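Methyltransferase (Pyrococcus horikoshii, PDB 1IXK) probably methylates cytidine at carbon 5 in tRNA, using S-adenosyl-L-methionine as methyl donor. Local coordinates at residues 258-261 and 262-266; 217-220 and 221-224; 154-157 and 158-162; 28-31 and 32-36; 101-105 and 106-110. All blocks are in the same frame, centred on the assembly; numbering follows the deposited sequence.

Contact 1: residues 258-261 and 262-266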
loop_
_atom_site.group_PDB
_atom_site.type_symbol
_atom_site.label_atom_id
_atom_site.label_comp_id
_atom_site.label_asym_id
_atom_site.label_seq_id
_atom_site.Cartn_x
_atom_site.Cartn_y
_atom_site.Cartn_z
ATOM N N ILE A 258 13.641 -2.607 6.006
ATOM C CA ILE A 258 14.308 -2.681 4.708
ATOM C C ILE A 258 15.830 -2.791 4.884
ATOM O O ILE A 258 16.478 -3.567 4.183
ATOM C CB ILE A 258 13.957 -1.454 3.829
ATOM C CG1 ILE A 258 12.444 -1.417 3.591
ATOM C CG2 ILE A 258 14.666 -1.540 2.478
ATOM C CD1 ILE A 258 11.891 -2.718 3.064
ATOM N N GLN A 259 16.396 -2.024 5.813
ATOM C CA GLN A 259 17.836 -2.106 6.050
ATOM C C GLN A 259 18.179 -3.521 6.517
ATOM O O GLN A 259 19.184 -4.107 6.101
ATOM C CB GLN A 259 18.282 -1.108 7.118
ATOM C CG GLN A 259 19.791 -1.153 7.363
ATOM C CD GLN A 259 20.585 -0.677 6.159
ATOM O OE1 GLN A 259 20.533 0.490 5.798
ATOM N NE2 GLN A 259 21.315 -1.585 5.531
ATOM N N TRP A 260 17.340 -4.064 7.391
ATOM C CA TRP A 260 17.557 -5.411 7.893
ATOM C C TRP A 260 17.548 -6.398 6.730
ATOM O O TRP A 260 18.392 -7.287 6.657
ATOM C CB TRP A 260 16.471 -5.793 8.903
ATOM C CG TRP A 260 16.523 -7.240 9.276
ATOM C CD1 TRP A 260 17.498 -7.869 10.004
ATOM C CD2 TRP A 260 15.584 -8.250 8.905
ATOM N NE1 TRP A 260 17.221 -9.214 10.108
ATOM C CE2 TRP A 260 16.051 -9.475 9.442
ATOM C CE3 TRP A 260 14.391 -8.245 8.169
ATOM C CZ2 TRP A 260 15.366 -10.679 9.267
ATOM C CZ3 TRP A 260 13.708 -9.444 7.994
ATOM C CH2 TRP A 260 14.200 -10.645 8.543
ATOM N N ALA A 261 16.600 -6.238 5.812
ATOM C CA ALA A 261 16.508 -7.136 4.664
ATOM C C ALA A 261 17.759 -7.047 3.790
ATOM O O ALA A 261 18.270 -8.064 3.322
ATOM C CB ALA A 261 15.271 -6.806 3.836
ATOM N N LEU A 262 18.242 -5.828 3.567
ATOM C CA LEU A 262 19.435 -5.627 2.755
ATOM C C LEU A 262 20.646 -6.279 3.425
ATOM O O LEU A 262 21.519 -6.816 2.746
ATOM C CB LEU A 262 19.701 -4.129 2.557
ATOM C CG LEU A 262 18.716 -3.326 1.697
ATOM C CD1 LEU A 262 19.009 -1.838 1.849
ATOM C CD2 LEU A 262 18.831 -3.751 0.244
ATOM N N ASP A 263 20.693 -6.234 4.754
ATOM C CA ASP A 263 21.811 -6.825 5.505
ATOM C C ASP A 263 21.673 -8.330 5.655
ATOM O O ASP A 263 22.666 -9.060 5.712
ATOM C CB ASP A 263 21.899 -6.264 6.932
ATOM C CG ASP A 263 22.136 -4.773 6.983
ATOM O OD1 ASP A 263 22.581 -4.194 5.975
ATOM O OD2 ASP A 263 21.891 -4.187 8.061
ATOM N N ASN A 264 20.435 -8.792 5.733
ATOM C CA ASN A 264 20.168 -10.203 5.959
ATOM C C ASN A 264 19.981 -11.102 4.734
ATOM O O ASN A 264 20.265 -12.299 4.801
ATOM C CB ASN A 264 18.949 -10.316 6.874
ATOM C CG ASN A 264 18.901 -11.627 7.608
ATOM O OD1 ASN A 264 19.772 -11.917 8.429
ATOM N ND2 ASN A 264 17.886 -12.437 7.312
ATOM N N PHE A 265 19.509 -10.549 3.620
ATOM C CA PHE A 265 19.290 -11.367 2.429
ATOM C C PHE A 265 20.050 -10.877 1.203
ATOM O O PHE A 265 20.614 -9.789 1.203
ATOM C CB PHE A 265 17.801 -11.425 2.091
ATOM C CG PHE A 265 16.931 -11.814 3.255
ATOM C CD1 PHE A 265 16.307 -10.844 4.026
ATOM C CD2 PHE A 265 16.735 -13.152 3.571
ATOM C CE1 PHE A 265 15.496 -11.198 5.104
ATOM C CE2 PHE A 265 15.928 -13.520 4.646
ATOM C CZ PHE A 265 15.305 -12.537 5.412
ATOM N N ASP A 266 20.039 -11.688 0.151
ATOM C CA ASP A 266 20.711 -11.344 -1.094
ATOM C C ASP A 266 19.717 -10.597 -1.983
ATOM O O ASP A 266 19.177 -11.151 -2.944
ATOM C CB ASP A 266 21.205 -12.617 -1.776
ATOM C CG ASP A 266 22.169 -13.394 -0.905
ATOM O OD1 ASP A 266 23.261 -12.862 -0.618
ATOM O OD2 ASP A 266 21.835 -14.528 -0.495
#

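Contact 2: residues 217-220 and 221-224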
loop_
_atom_site.group_PDB
_atom_site.type_symbol
_atom_site.label_atom_id
_atom_site.label_comp_id
_atom_site.label_asym_id
_atom_site.label_seq_id
_atom_site.Cartn_x
_atom_site.Cartn_y
_atom_site.Cartn_z
ATOM N N ASP A 217 3.255 -1.688 20.264
ATOM C CA ASP A 217 2.529 -1.999 19.041
ATOM C C ASP A 217 3.459 -1.882 17.836
ATOM O O ASP A 217 3.337 -2.644 16.881
ATOM C CB ASP A 217 1.336 -1.055 18.872
ATOM C CG ASP A 217 0.356 -1.142 20.027
ATOM O OD1 ASP A 217 -0.133 -2.255 20.313
ATOM O OD2 ASP A 217 0.075 -0.099 20.650
ATOM N N ILE A 218 4.385 -0.927 17.888
ATOM C CA ILE A 218 5.335 -0.721 16.797
ATOM C C ILE A 218 6.267 -1.926 16.693
ATOM O O ILE A 218 6.592 -2.378 15.594
ATOM C CB ILE A 218 6.167 0.570 17.015
ATOM C CG1 ILE A 218 5.232 1.786 17.034
ATOM C CG2 ILE A 218 7.198 0.725 15.902
ATOM C CD1 ILE A 218 5.922 3.105 17.330
ATOM N N LYS A 219 6.685 -2.447 17.841
ATOM C CA LYS A 219 7.563 -3.612 17.880
ATOM C C LYS A 219 6.858 -4.838 17.318
ATOM O O LYS A 219 7.431 -5.591 16.530
ATOM C CB LYS A 219 8.003 -3.907 19.313
ATOM C CG LYS A 219 8.912 -2.864 19.920
ATOM C CD LYS A 219 10.160 -2.687 19.088
ATOM C CE LYS A 219 11.235 -1.982 19.881
ATOM N NZ LYS A 219 11.669 -2.814 21.037
ATOM N N PHE A 220 5.610 -5.038 17.728
ATOM C CA PHE A 220 4.843 -6.180 17.257
ATOM C C PHE A 220 4.748 -6.179 15.735
ATOM O O PHE A 220 5.007 -7.192 15.088
ATOM C CB PHE A 220 3.436 -6.165 17.854
ATOM C CG PHE A 220 2.594 -7.335 17.432
ATOM C CD1 PHE A 220 2.840 -8.604 17.942
ATOM C CD2 PHE A 220 1.560 -7.170 16.517
ATOM C CE1 PHE A 220 2.074 -9.696 17.541
ATOM C CE2 PHE A 220 0.788 -8.253 16.106
ATOM C CZ PHE A 220 1.043 -9.519 16.623
ATOM N N CYS A 221 4.373 -5.038 15.166
ATOM C CA CYS A 221 4.245 -4.929 13.717
ATOM C C CYS A 221 5.590 -5.102 13.014
ATOM O O CYS A 221 5.668 -5.748 11.969
ATOM C CB CYS A 221 3.618 -3.586 13.342
ATOM S SG CYS A 221 1.864 -3.438 13.812
ATOM N N GLN A 222 6.644 -4.528 13.585
ATOM C CA GLN A 222 7.974 -4.647 13.001
ATOM C C GLN A 222 8.399 -6.108 12.930
ATOM O O GLN A 222 8.954 -6.555 11.926
ATOM C CB GLN A 222 9.002 -3.875 13.826
ATOM C CG GLN A 222 10.437 -4.142 13.383
ATOM C CD GLN A 222 11.450 -3.421 14.238
ATOM O OE1 GLN A 222 11.498 -3.609 15.453
ATOM N NE2 GLN A 222 12.274 -2.599 13.609
ATOM N N GLY A 223 8.145 -6.838 14.013
ATOM C CA GLY A 223 8.502 -8.241 14.059
ATOM C C GLY A 223 7.691 -9.023 13.050
ATOM O O GLY A 223 8.226 -9.849 12.310
ATOM N N LEU A 224 6.389 -8.767 13.018
ATOM C CA LEU A 224 5.520 -9.454 12.076
ATOM C C LEU A 224 5.935 -9.108 10.646
ATOM O O LEU A 224 5.915 -9.966 9.766
ATOM C CB LEU A 224 4.067 -9.050 12.307
ATOM C CG LEU A 224 3.029 -9.682 11.381
ATOM C CD1 LEU A 224 3.136 -11.202 11.426
ATOM C CD2 LEU A 224 1.636 -9.223 11.810
#

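Contact 3: residues 154-157 and 158-162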
loop_
_atom_site.group_PDB
_atom_site.type_symbol
_atom_site.label_atom_id
_atom_site.label_comp_id
_atom_site.label_asym_id
_atom_site.label_seq_id
_atom_site.Cartn_x
_atom_site.Cartn_y
_atom_site.Cartn_z
ATOM N N ASN A 154 -15.371 -15.306 6.381
ATOM C CA ASN A 154 -16.445 -14.404 5.987
ATOM C C ASN A 154 -15.923 -13.327 5.049
ATOM O O ASN A 154 -16.554 -13.001 4.047
ATOM C CB ASN A 154 -17.077 -13.746 7.215
ATOM C CG ASN A 154 -17.730 -14.751 8.140
ATOM O OD1 ASN A 154 -18.531 -15.580 7.709
ATOM N ND2 ASN A 154 -17.394 -14.679 9.424
ATOM N N ARG A 155 -14.764 -12.778 5.384
ATOM C CA ARG A 155 -14.151 -11.739 4.572
ATOM C C ARG A 155 -13.716 -12.334 3.238
ATOM O O ARG A 155 -13.868 -11.708 2.185
ATOM C CB ARG A 155 -12.949 -11.153 5.313
ATOM C CG ARG A 155 -12.351 -9.913 4.675
ATOM C CD ARG A 155 -11.453 -9.197 5.673
ATOM N NE ARG A 155 -10.407 -10.075 6.190
ATOM C CZ ARG A 155 -9.614 -9.768 7.209
ATOM N NH1 ARG A 155 -9.750 -8.601 7.823
ATOM N NH2 ARG A 155 -8.685 -10.625 7.615
ATOM N N LEU A 156 -13.183 -13.551 3.285
ATOM C CA LEU A 156 -12.733 -14.231 2.078
ATOM C C LEU A 156 -13.926 -14.439 1.149
ATOM O O LEU A 156 -13.811 -14.286 -0.067
ATOM C CB LEU A 156 -12.084 -15.573 2.438
ATOM C CG LEU A 156 -11.335 -16.317 1.328
ATOM C CD1 LEU A 156 -10.441 -17.392 1.945
ATOM C CD2 LEU A 156 -12.331 -16.932 0.346
ATOM N N ARG A 157 -15.074 -14.786 1.723
ATOM C CA ARG A 157 -16.283 -14.990 0.935
ATOM C C ARG A 157 -16.706 -13.688 0.267
ATOM O O ARG A 157 -17.125 -13.679 -0.889
ATOM C CB ARG A 157 -17.417 -15.498 1.825
ATOM C CG ARG A 157 -17.275 -16.947 2.223
ATOM C CD ARG A 157 -18.213 -17.291 3.364
ATOM N NE ARG A 157 -18.171 -18.713 3.688
ATOM C CZ ARG A 157 -18.481 -19.210 4.880
ATOM N NH1 ARG A 157 -18.849 -18.393 5.858
ATOM N NH2 ARG A 157 -18.428 -20.520 5.092
ATOM N N GLU A 158 -16.598 -12.594 1.011
ATOM C CA GLU A 158 -16.957 -11.274 0.513
ATOM C C GLU A 158 -16.052 -10.907 -0.657
ATOM O O GLU A 158 -16.517 -10.424 -1.691
ATOM C CB GLU A 158 -16.802 -10.241 1.634
ATOM C CG GLU A 158 -16.800 -8.789 1.180
ATOM C CD GLU A 158 -16.499 -7.824 2.319
ATOM O OE1 GLU A 158 -15.454 -7.991 2.986
ATOM O OE2 GLU A 158 -17.303 -6.894 2.547
ATOM N N THR A 159 -14.756 -11.143 -0.481
ATOM C CA THR A 159 -13.779 -10.838 -1.515
ATOM C C THR A 159 -14.048 -11.625 -2.790
ATOM O O THR A 159 -13.938 -11.088 -3.890
ATOM C CB THR A 159 -12.353 -11.134 -1.025
ATOM O OG1 THR A 159 -12.053 -10.274 0.078
ATOM C CG2 THR A 159 -11.335 -10.885 -2.134
ATOM N N ARG A 160 -14.406 -12.896 -2.639
ATOM C CA ARG A 160 -14.687 -13.737 -3.790
ATOM C C ARG A 160 -15.846 -13.158 -4.603
ATOM O O ARG A 160 -15.869 -13.280 -5.827
ATOM C CB ARG A 160 -14.995 -15.170 -3.338
ATOM C CG ARG A 160 -15.181 -16.163 -4.480
ATOM C CD ARG A 160 -15.180 -17.598 -3.963
ATOM N NE ARG A 160 -13.838 -18.041 -3.589
ATOM C CZ ARG A 160 -13.585 -19.072 -2.789
ATOM N NH1 ARG A 160 -14.586 -19.768 -2.270
ATOM N NH2 ARG A 160 -12.330 -19.415 -2.516
ATOM N N LEU A 161 -16.801 -12.519 -3.928
ATOM C CA LEU A 161 -17.934 -11.909 -4.624
ATOM C C LEU A 161 -17.488 -10.648 -5.354
ATOM O O LEU A 161 -17.930 -10.378 -6.469
ATOM C CB LEU A 161 -19.055 -11.553 -3.645
ATOM C CG LEU A 161 -19.884 -12.706 -3.075
ATOM C CD1 LEU A 161 -20.982 -12.140 -2.193
ATOM C CD2 LEU A 161 -20.485 -13.527 -4.211
ATOM N N ASN A 162 -16.624 -9.866 -4.716
ATOM C CA ASN A 162 -16.114 -8.650 -5.332
ATOM C C ASN A 162 -15.363 -9.023 -6.610
ATOM O O ASN A 162 -15.544 -8.402 -7.658
ATOM C CB ASN A 162 -15.166 -7.918 -4.377
ATOM C CG ASN A 162 -15.896 -7.180 -3.275
ATOM O OD1 ASN A 162 -17.121 -7.262 -3.157
ATOM N ND2 ASN A 162 -15.144 -6.451 -2.455
#

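Contact 4: residues 28-31 and 32-36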
loop_
_atom_site.group_PDB
_atom_site.type_symbol
_atom_site.label_atom_id
_atom_site.label_comp_id
_atom_site.label_asym_id
_atom_site.label_seq_id
_atom_site.Cartn_x
_atom_site.Cartn_y
_atom_site.Cartn_z
ATOM N N TRP A 28 11.111 14.988 11.530
ATOM C CA TRP A 28 10.736 16.015 10.563
ATOM C C TRP A 28 10.797 17.466 11.040
ATOM O O TRP A 28 10.459 18.376 10.283
ATOM C CB TRP A 28 9.330 15.708 10.033
ATOM C CG TRP A 28 9.228 14.349 9.392
ATOM C CD1 TRP A 28 9.774 13.963 8.205
ATOM C CD2 TRP A 28 8.593 13.184 9.938
ATOM N NE1 TRP A 28 9.520 12.632 7.973
ATOM C CE2 TRP A 28 8.792 12.131 9.020
ATOM C CE3 TRP A 28 7.866 12.932 11.109
ATOM C CZ2 TRP A 28 8.304 10.836 9.244
ATOM C CZ3 TRP A 28 7.382 11.648 11.334
ATOM C CH2 TRP A 28 7.598 10.617 10.401
ATOM N N GLY A 29 11.225 17.689 12.279
ATOM C CA GLY A 29 11.301 19.051 12.784
ATOM C C GLY A 29 9.942 19.723 12.797
ATOM O O GLY A 29 8.934 19.078 13.082
ATOM N N GLU A 30 9.903 21.015 12.477
ATOM C CA GLU A 30 8.645 21.765 12.469
ATOM C C GLU A 30 7.579 21.185 11.539
ATOM O O GLU A 30 6.386 21.401 11.749
ATOM C CB GLU A 30 8.892 23.236 12.110
ATOM C CG GLU A 30 9.663 23.467 10.814
ATOM C CD GLU A 30 11.171 23.426 11.002
ATOM O OE1 GLU A 30 11.706 22.368 11.406
ATOM O OE2 GLU A 30 11.826 24.460 10.743
ATOM N N ARG A 31 8.000 20.447 10.516
ATOM C CA ARG A 31 7.045 19.845 9.589
ATOM C C ARG A 31 6.187 18.814 10.328
ATOM O O ARG A 31 5.092 18.465 9.884
ATOM C CB ARG A 31 7.779 19.170 8.424
ATOM C CG ARG A 31 6.847 18.569 7.376
ATOM C CD ARG A 31 7.607 17.785 6.320
ATOM N NE ARG A 31 6.704 17.202 5.332
ATOM C CZ ARG A 31 7.096 16.481 4.284
ATOM N NH1 ARG A 31 8.384 16.246 4.082
ATOM N NH2 ARG A 31 6.197 15.998 3.434
ATOM N N ALA A 32 6.691 18.340 11.462
ATOM C CA ALA A 32 5.973 17.355 12.260
ATOM C C ALA A 32 4.525 17.778 12.511
ATOM O O ALA A 32 3.604 16.982 12.347
ATOM C CB ALA A 32 6.695 17.134 13.587
ATOM N N ILE A 33 4.326 19.031 12.902
ATOM C CA ILE A 33 2.985 19.532 13.172
ATOM C C ILE A 33 2.120 19.539 11.909
ATOM O O ILE A 33 0.942 19.193 11.959
ATOM C CB ILE A 33 3.034 20.967 13.770
ATOM C CG1 ILE A 33 1.616 21.471 14.048
ATOM C CG2 ILE A 33 3.746 21.909 12.820
ATOM C CD1 ILE A 33 0.871 20.656 15.079
ATOM N N ARG A 34 2.709 19.921 10.780
ATOM C CA ARG A 34 1.973 19.969 9.521
ATOM C C ARG A 34 1.517 18.579 9.068
ATOM O O ARG A 34 0.441 18.424 8.492
ATOM C CB ARG A 34 2.830 20.633 8.437
ATOM C CG ARG A 34 3.249 22.063 8.796
ATOM C CD ARG A 34 3.596 22.897 7.569
ATOM N NE ARG A 34 4.855 22.512 6.935
ATOM C CZ ARG A 34 6.058 22.697 7.469
ATOM N NH1 ARG A 34 6.182 23.266 8.660
ATOM N NH2 ARG A 34 7.144 22.322 6.806
ATOM N N ILE A 35 2.338 17.569 9.331
ATOM C CA ILE A 35 1.999 16.198 8.964
ATOM C C ILE A 35 0.881 15.692 9.875
ATOM O O ILE A 35 -0.105 15.123 9.406
ATOM C CB ILE A 35 3.228 15.272 9.101
ATOM C CG1 ILE A 35 4.245 15.598 8.001
ATOM C CG2 ILE A 35 2.797 13.805 9.049
ATOM C CD1 ILE A 35 5.613 14.988 8.227
ATOM N N ALA A 36 1.038 15.914 11.178
ATOM C CA ALA A 36 0.052 15.475 12.159
ATOM C C ALA A 36 -1.328 16.083 11.909
ATOM O O ALA A 36 -2.337 15.374 11.915
ATOM C CB ALA A 36 0.527 15.819 13.566
#

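Contact 5: residues 101-105 and 106-110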
loop_
_atom_site.group_PDB
_atom_site.type_symbol
_atom_site.label_atom_id
_atom_site.label_comp_id
_atom_site.label_asym_id
_atom_site.label_seq_id
_atom_site.Cartn_x
_atom_site.Cartn_y
_atom_site.Cartn_z
ATOM N N TYR A 101 -13.482 0.473 -9.103
ATOM C CA TYR A 101 -13.329 -0.052 -7.751
ATOM C C TYR A 101 -12.882 1.097 -6.864
ATOM O O TYR A 101 -11.977 1.847 -7.225
ATOM C CB TYR A 101 -12.289 -1.176 -7.730
ATOM C CG TYR A 101 -12.140 -1.840 -6.379
ATOM C CD1 TYR A 101 -11.258 -1.337 -5.424
ATOM C CD2 TYR A 101 -12.905 -2.956 -6.045
ATOM C CE1 TYR A 101 -11.143 -1.932 -4.165
ATOM C CE2 TYR A 101 -12.798 -3.557 -4.794
ATOM C CZ TYR A 101 -11.916 -3.040 -3.861
ATOM O OH TYR A 101 -11.809 -3.641 -2.629
ATOM N N ILE A 102 -13.524 1.243 -5.709
ATOM C CA ILE A 102 -13.188 2.327 -4.789
ATOM C C ILE A 102 -12.113 1.920 -3.780
ATOM O O ILE A 102 -12.255 0.928 -3.075
ATOM C CB ILE A 102 -14.428 2.797 -3.995
ATOM C CG1 ILE A 102 -15.556 3.186 -4.955
ATOM C CG2 ILE A 102 -14.055 3.980 -3.110
ATOM C CD1 ILE A 102 -15.239 4.381 -5.830
ATOM N N GLN A 103 -11.040 2.699 -3.723
ATOM C CA GLN A 103 -9.944 2.447 -2.799
ATOM C C GLN A 103 -9.100 3.708 -2.687
ATOM O O GLN A 103 -9.151 4.584 -3.552
ATOM C CB GLN A 103 -9.078 1.273 -3.282
ATOM C CG GLN A 103 -8.390 1.498 -4.617
ATOM C CD GLN A 103 -7.557 0.302 -5.058
ATOM O OE1 GLN A 103 -7.329 0.106 -6.245
ATOM N NE2 GLN A 103 -7.094 -0.494 -4.097
ATOM N N GLU A 104 -8.322 3.798 -1.617
ATOM C CA GLU A 104 -7.474 4.959 -1.390
ATOM C C GLU A 104 -6.397 5.070 -2.459
ATOM O O GLU A 104 -5.926 4.062 -2.986
ATOM C CB GLU A 104 -6.822 4.860 -0.013
ATOM C CG GLU A 104 -7.809 4.866 1.137
ATOM C CD GLU A 104 -7.129 4.643 2.470
ATOM O OE1 GLU A 104 -6.135 5.343 2.749
ATOM O OE2 GLU A 104 -7.588 3.771 3.238
ATOM N N ALA A 105 -6.004 6.298 -2.767
ATOM C CA ALA A 105 -4.980 6.536 -3.775
ATOM C C ALA A 105 -3.694 5.792 -3.429
ATOM O O ALA A 105 -3.105 5.128 -4.278
ATOM C CB ALA A 105 -4.699 8.029 -3.896
ATOM N N SER A 106 -3.257 5.897 -2.179
ATOM C CA SER A 106 -2.027 5.233 -1.768
ATOM C C SER A 106 -2.057 3.724 -1.993
ATOM O O SER A 106 -1.041 3.131 -2.359
ATOM C CB SER A 106 -1.721 5.535 -0.292
ATOM O OG SER A 106 -2.714 4.997 0.565
ATOM N N SER A 107 -3.216 3.100 -1.789
ATOM C CA SER A 107 -3.331 1.657 -1.964
ATOM C C SER A 107 -3.152 1.219 -3.424
ATOM O O SER A 107 -2.986 0.037 -3.700
ATOM C CB SER A 107 -4.680 1.155 -1.420
ATOM O OG SER A 107 -5.765 1.648 -2.191
HETATM N N MSE A 108 -3.177 2.174 -4.350
HETATM C CA MSE A 108 -3.005 1.871 -5.768
HETATM C C MSE A 108 -1.527 1.754 -6.145
HETATM O O MSE A 108 -1.174 1.091 -7.120
HETATM C CB MSE A 108 -3.650 2.965 -6.628
HETATM C CG MSE A 108 -5.166 3.087 -6.491
HETATM SE SE MSE A 108 -5.871 4.364 -7.599
HETATM C CE MSE A 108 -7.409 4.714 -6.750
ATOM N N TYR A 109 -0.663 2.379 -5.355
ATOM C CA TYR A 109 0.769 2.373 -5.642
ATOM C C TYR A 109 1.453 0.996 -5.640
ATOM O O TYR A 109 2.124 0.641 -6.607
ATOM C CB TYR A 109 1.495 3.309 -4.658
ATOM C CG TYR A 109 2.840 3.837 -5.136
ATOM C CD1 TYR A 109 3.509 3.250 -6.207
ATOM C CD2 TYR A 109 3.454 4.911 -4.490
ATOM C CE1 TYR A 109 4.757 3.716 -6.625
ATOM C CE2 TYR A 109 4.704 5.383 -4.898
ATOM C CZ TYR A 109 5.345 4.778 -5.964
ATOM O OH TYR A 109 6.583 5.225 -6.367
ATOM N N PRO A 110 1.285 0.200 -4.565
ATOM C CA PRO A 110 1.922 -1.122 -4.496
ATOM C C PRO A 110 1.727 -2.045 -5.697
ATOM O O PRO A 110 2.705 -2.545 -6.261
ATOM C CB PRO A 110 1.360 -1.709 -3.197
ATOM C CG PRO A 110 1.211 -0.497 -2.336
ATOM C CD PRO A 110 0.576 0.497 -3.306
#

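Contact 1: residues 258-261 and 262-266
L262 sets its amide on I258 O in the last turns of helix 255-264, part of the Rossmann-like methyltransferase fold, and its CD1 meets I258 CG2 at 4.4 Å. D263 repeats the backbone bond to Q259 O, and its OD1 accepts Q259 NE2 at 2.9 Å from above the carboxylate plane, 38° out of it; Q259 OE1 is taken by S288 N. N264 lies alongside W260, amide and indole planes 16° apart, and its CB makes a CH-pi contact over the five-membered ring, 4.0 Å from the centroid. F265, first residue to leave helical geometry, still donates its N to A261 O and turns its ring edge to the W260 six-membered face, a T-shaped pair with planes at 84°. An alanine in place of W260, which also packs on M226 of helix 215-235, would probably leave the F265 edge and N264 CB without their aromatic face. The rings come closest where F265 CE1 meets W260 CH2, at 3.7 Å.

Contact 2: residues 217-220 and 221-224
The F220 ring is approached obliquely by the backbone N of the next residue, C221, 3.8 Å from F220 CD2, and by L224 one turn on, whose CD2 comes no nearer than 4.5 Å to F220 CE2, a loose apolar touch. F220 CG is anti to the backbone N and lies beside the carbonyl carbon (chi1 -179°), and the phenyl group stands out from the helix, leaning only slightly toward L224. The Q222 and K219 side chains lie side by side, pointing the same way, and Q222 OE1 stays 4.0 Å from K219 CD, so this neighbour is the aliphatic part of the lysine; Q222 NE2 makes a weak hydrogen bond to E252 O. C221 carries SG beside its backbone N and packs on R213 and E253. Under these side chains runs an unbroken ladder of main-chain bonds. C221 N reaches D217 O at 3.1 Å, and Q222 N, G223 N and L224 N bond to the carbonyl oxygens of I218, K219 and F220. At the start of the segment D217 OD2 is bonded to T214 OG1, while I218 packs on F20 and R23 of helix 18-28. Such i to i+4 pairing is that of a regular alpha-helix, here the N-terminal half of helix 215-235 in the Rossmann-like methyltransferase fold, the side chain of L224 about 7 Å from that of A127 in the predicted S-adenosyl-L-methionine site.

Contact 3: residues 154-157 and 158-162
Helix 153-166 is the crossover of a beta-alpha-beta unit between strands 145-149 and 171-174 of the Rossmann-like fold, and within it L156 meets R160 one turn on. L156 CD2 sits over one face of the R160 guanidinium, toward its rim, 3.8 Å from R160 NH2; both side chains also pack on L173 of strand 171-174. R155 and E158 cross with guanidinium and carboxylate planes 14° apart, yet R155 NE and E158 OE1 remain 6.3 Å from each other. What E158 OE1 approaches is the aliphatic R155 CG, at 4.0 Å. The R155 head is engaged instead in a salt bridge from NH2 to D150 OD1, which probably orients this predicted S-adenosyl-L-methionine-binding residue from the second shell. Main-chain bonds join E158 N to N154 O, T159 N to R155 O and R160 N to L156 O. The hydroxyl of T159 lies beside its backbone N (chi1 -63°), hydrogen-bonded to P129 O, with T159 OG1 3.1 Å from R155 O.

Contact 4: residues 28-31 and 32-36
W28 offers one indole face to I35, whose CD1 lies over the five-membered ring, 4.0 Å from its centroid and 20° off the normal, a CH-pi contact in which the two side chains cross at about a right angle. The same methyl touches the R31 chain, I35 CD1 standing 3.8 Å from R31 NE, so it fills the corner where indole and arginine chain meet. R31 is fully extended from CG to NE, which carries its guanidinium to salt bridges with E276 and D300 and a cation-pi contact with Y298; W28 NE1 is hydrogen-bonded to the Y298 hydroxyl oxygen. R34 folds back across the start of the helix, bent at chi3 (-72°), and lays one guanidinium face on the R31 backbone and CB, with R34 NH2 3.6 Å from R31 CB. The two guanidinium planes are only 8° apart, but R31 NE and R34 NH2 are separated by 5.3 Å. In the main chain A32 N bonds to G29 O at 2.9 Å, and I35 N to R31 O at 2.9 Å. R31 N also bonds to W28 O, closing a type II' beta turn with G29 at positive phi. That turn links helix 18-28 to helix 31-38 in the N-terminal part of the protein.

Contact 5: residues 101-105 and 106-110
A105, M108 and S106 bury the most surface here. M108 N bonds to A105 O at 3.0 Å, and M108 CB lies 3.2 Å from the same oxygen. The selenomethionine M108 runs extended beyond CG, bringing its CE within 3.6 Å of Q103 O while its CG lies 3.7 Å from Q103 OE1. A105 CB and M108 both pack on C46 of strand 46-49. S106 packs on F307, and its side chain lies about 5 Å from that of C247, the predicted nucleophile. This is the entry to helix 105-114 from strand 100-102, where the S107 hydroxyl turns back to donate to E104 O (S107 OG to E104 O, 2.5 Å), with a weak bond from S107 N to that oxygen. Q103 reaches toward the first turn, extended beyond CG, its NE2 3.2 Å from S107 OG and its OE1 bonded to R48 NH2. With only the methyl group of an alanine at Q103, R48 would probably lose this acceptor, and S107 OG and M108 CG their neighbour. S107 also touches K132 of the predicted S-adenosyl-L-methionine site.

How the contacts relate
In chain order the contacts run 4, 5, 3, 2, 1, all within one chain. Contact 4 lies in the N-terminal helical part, and contact 5 marks the passage from strand 100-102 of the antiparallel sheet into helix 105-114. Contacts 3, 2 and 1 belong to helices of the Rossmann-like methyltransferase region. Contacts 1 and 2 have centres about 17 Å apart, on helices 255-264 and 215-235, which pack against each other. Contacts 3 and 5 come within about 4 Å at their nearest atoms. Contacts 3 and 4 stand about 39 Å apart between centres. Contacts 5, 3 and 2 thus lie near the predicted cofactor site, whereas 1 and 4 lie away from the predicted sites.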